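Side-chain contacts in aminotransferase (Bacillus subtilis, PDB 6L1O), which is a pyridoxal-phosphate-dependent aminotransferase encoded in the operon responsible for biosynthesis of the dipeptide antibiotic bacilysin: residues D7-K10 / T11-R14; V351-P354 / G355-G359. All coordinates share one frame; numbering follows the deposited sequence.

Contact 1: residues D7-K10 / T11-R14; sequences DVIK and TLPR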
# COMPACT_ATOMS: atom_id res chain seq x y z
N ASP B 7 -17.70 -9.93 -0.38
CA ASP B 7 -18.64 -9.12 0.37
C ASP B 7 -18.07 -7.76 0.81
O ASP B 7 -18.79 -6.78 0.79
CB ASP B 7 -19.15 -9.92 1.58
CG ASP B 7 -20.11 -11.04 1.18
OD1 ASP B 7 -20.49 -11.16 -0.03
OD2 ASP B 7 -20.47 -11.85 2.10
N VAL B 8 -16.78 -7.72 1.14
CA VAL B 8 -16.08 -6.48 1.42
C VAL B 8 -16.19 -5.54 0.25
O VAL B 8 -16.43 -4.32 0.44
CB VAL B 8 -14.59 -6.76 1.80
CG1 VAL B 8 -13.67 -5.57 1.53
CG2 VAL B 8 -14.49 -7.15 3.27
N ILE B 9 -16.04 -6.04 -0.96
CA ILE B 9 -16.20 -5.21 -2.15
C ILE B 9 -17.69 -4.75 -2.33
O ILE B 9 -17.97 -3.58 -2.66
CB ILE B 9 -15.74 -5.95 -3.42
CG1 ILE B 9 -14.24 -6.31 -3.34
CG2 ILE B 9 -15.96 -5.10 -4.65
CD1 ILE B 9 -13.30 -5.14 -3.05
N LYS B 10 -18.61 -5.66 -2.15
CA LYS B 10 -20.03 -5.36 -2.35
C LYS B 10 -20.55 -4.30 -1.37
O LYS B 10 -21.44 -3.51 -1.70
CB LYS B 10 -20.88 -6.63 -2.20
CG LYS B 10 -20.75 -7.62 -3.32
CD LYS B 10 -21.73 -8.79 -3.05
CE LYS B 10 -21.45 -9.97 -3.96
NZ LYS B 10 -21.21 -9.54 -5.38
N THR B 11 -20.01 -4.31 -0.16
CA THR B 11 -20.44 -3.39 0.90
C THR B 11 -19.61 -2.10 0.94
O THR B 11 -19.83 -1.29 1.80
CB THR B 11 -20.35 -4.03 2.30
OG1 THR B 11 -18.99 -4.35 2.61
CG2 THR B 11 -21.19 -5.31 2.41
N LEU B 12 -18.62 -1.92 0.06
CA LEU B 12 -17.80 -0.72 0.08
C LEU B 12 -18.69 0.52 0.04
O LEU B 12 -19.63 0.56 -0.74
CB LEU B 12 -16.83 -0.70 -1.11
CG LEU B 12 -15.57 -1.60 -1.02
CD1 LEU B 12 -14.77 -1.54 -2.32
CD2 LEU B 12 -14.69 -1.24 0.15
N PRO B 13 -18.41 1.53 0.89
CA PRO B 13 -19.21 2.74 0.85
C PRO B 13 -19.00 3.52 -0.46
O PRO B 13 -17.89 3.52 -1.03
CB PRO B 13 -18.73 3.55 2.06
CG PRO B 13 -17.36 2.98 2.41
CD PRO B 13 -17.37 1.57 1.95
N ARG B 14 -20.08 4.13 -0.93
CA ARG B 14 -20.04 4.93 -2.13
C ARG B 14 -19.16 6.16 -1.89
O ARG B 14 -19.33 6.87 -0.88
CB ARG B 14 -21.50 5.34 -2.48
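The carbonyl oxygen of Asp-7 is gripped twice by one residue, Thr-11. Thr-11 N donates to Asp-7 O at 2.9 Å, and the hydroxyl OG1 of Thr-11 donates to the same Asp-7 O at 3.0 Å; the two donors come from opposite faces of the carbonyl plane, each tilted modestly from it. The hydroxyl can do this because OG1 sits between the backbone N and the carbonyl carbon (chi1 63°), which folds it back over the end of the helix, while the methyl CG2 of Thr-11 also lies against Asp-7 O, at 3.2 Å. Together the two bonds satisfy the first carbonyl of the one-turn helix 7-10 and hold the rotation of the threonine side chain. One residue on, Leu-12 N donates to Ile-9 O at 3.3 Å. The chain thus leaves this short N-terminal helix through an alpha-type i to i+4 bond followed by a 3-10-type i to i+3 bond, and Leu-12 turns extended (psi 135°) on its way to helix 16-28. The leucine side chain lies against the helix carbonyls: CG of Leu-12 is 3.2 Å from Val-8 O, and its methyl CD1 meets Ile-9 CD1 at 4.0 Å, the two side chains running alongside each other in the same direction. Leu-12 also packs on Met-137 of helix 130-137 and on Phe-264 of the second subunit, whose Cys-113 lies against Ile-9 and whose Asn-116 OD1 accepts a hydrogen bond from Asp-7 N.

Contact 2: residues V351-P354 / G355-G359; sequences VVTP and GEIFG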
# COMPACT_ATOMS: atom_id res chain seq x y z
N VAL B 351 -16.52 24.57 -8.40
CA VAL B 351 -16.68 23.44 -7.50
C VAL B 351 -16.34 23.81 -6.09
O VAL B 351 -15.22 24.29 -5.81
CB VAL B 351 -15.80 22.25 -7.93
CG1 VAL B 351 -15.94 21.07 -6.92
CG2 VAL B 351 -16.18 21.82 -9.31
N VAL B 352 -17.31 23.65 -5.21
CA VAL B 352 -17.09 23.58 -3.75
C VAL B 352 -17.52 22.19 -3.23
O VAL B 352 -18.29 21.50 -3.91
CB VAL B 352 -17.81 24.68 -2.98
CG1 VAL B 352 -17.34 26.05 -3.45
CG2 VAL B 352 -19.32 24.56 -3.14
N THR B 353 -17.06 21.78 -2.06
CA THR B 353 -17.43 20.48 -1.54
C THR B 353 -18.68 20.63 -0.69
O THR B 353 -18.66 21.38 0.27
CB THR B 353 -16.34 19.85 -0.68
OG1 THR B 353 -15.07 20.05 -1.27
CG2 THR B 353 -16.60 18.32 -0.51
N PRO B 354 -19.75 19.89 -1.00
CA PRO B 354 -20.93 20.03 -0.15
C PRO B 354 -20.68 19.43 1.20
O PRO B 354 -20.06 18.37 1.30
CB PRO B 354 -22.04 19.27 -0.95
CG PRO B 354 -21.30 18.34 -1.84
CD PRO B 354 -19.94 18.91 -2.09
N GLY B 355 -21.08 20.15 2.24
CA GLY B 355 -20.76 19.79 3.59
C GLY B 355 -21.29 18.43 4.00
O GLY B 355 -20.75 17.78 4.85
N GLU B 356 -22.36 18.01 3.38
CA GLU B 356 -22.96 16.73 3.76
C GLU B 356 -22.16 15.52 3.33
O GLU B 356 -22.37 14.44 3.85
CB GLU B 356 -24.41 16.63 3.34
CG GLU B 356 -24.69 16.74 1.88
CD GLU B 356 -26.17 17.12 1.67
OE1 GLU B 356 -27.03 16.21 1.73
OE2 GLU B 356 -26.47 18.33 1.49
N ILE B 357 -21.15 15.69 2.49
CA ILE B 357 -20.32 14.54 2.26
C ILE B 357 -19.49 14.19 3.50
O ILE B 357 -19.01 13.06 3.64
CB ILE B 357 -19.42 14.63 1.01
CG1 ILE B 357 -18.27 15.51 1.23
CG2 ILE B 357 -20.22 15.02 -0.22
CD1 ILE B 357 -16.99 14.77 1.31
N PHE B 358 -19.37 15.15 4.42
CA PHE B 358 -18.71 14.90 5.71
C PHE B 358 -19.66 14.40 6.81
O PHE B 358 -19.23 14.16 7.92
CB PHE B 358 -18.02 16.19 6.16
CG PHE B 358 -17.07 16.75 5.14
CD1 PHE B 358 -15.80 16.24 5.03
CD2 PHE B 358 -17.48 17.77 4.28
CE1 PHE B 358 -14.94 16.72 4.05
CE2 PHE B 358 -16.63 18.26 3.32
CZ PHE B 358 -15.37 17.71 3.20
N GLY B 359 -20.95 14.29 6.49
CA GLY B 359 -21.94 13.77 7.45
C GLY B 359 -23.10 14.74 7.56
O GLY B 359 -23.06 15.87 7.08
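Strand 353-354 passes straight into a 3-10 turn at 355-358, and Ile-357 N closes its start on Pro-354 O at 3.1 Å, nearly straight at the hydrogen (164°). Further in, Phe-358 N bonds to Gly-355 O in the same i to i+3 pattern. Ile-357 turns back toward the strand. A chi1 of 76° tucks its CG1 in between the two backbone branches, and there CG1 lies 3.7 Å from Thr-353 CG2, while the other branch, CG2 of Ile-357, meets Pro-354 CG at 3.8 Å. The threonine and isoleucine side chains run nearly perpendicular. Thr-353 CG2 also touches Phe-358 CE2 at 3.8 Å, so one methyl serves both residues; Ile-357 CD1 sits over the centre of the phenylalanine ring, 3.8 Å above its plane, and Gly-355 CA lies at the ring edge. Phe-358 also packs against Asn-178, a residue of the pyridoxal-phosphate pocket. Glu-356 turns elsewhere, its OE2 hydrogen-bonded to Ser-337 OG and His-338 N at the start of helix 337-348. That helix packs against Pro-354, and strand 365-369 pairs with strand 353-354 in a three-stranded antiparallel sheet.

Overall arrangement
Contact 1 comes first along the chain, at the N-terminus, and contact 2 follows more than three hundred residues later. Their centres lie about 21 Å apart, with nearest atoms about 8 Å apart, so they do not touch, and they share no sheet. Residues 7-14 lie against helix 130-137 and place the N-terminal segment on the subunit interface, whereas 351-359 have no contact to the other chain and join the small C-terminal antiparallel sheet to the cofactor pocket through Phe-358 on Asn-178. Contact 2 thus borders that pocket, the Phe-358 side chain about 7 Å from the bound pyridoxal phosphate; contact 1 is further off, the Leu-12 side chain about 10 Å from that of Lys-104.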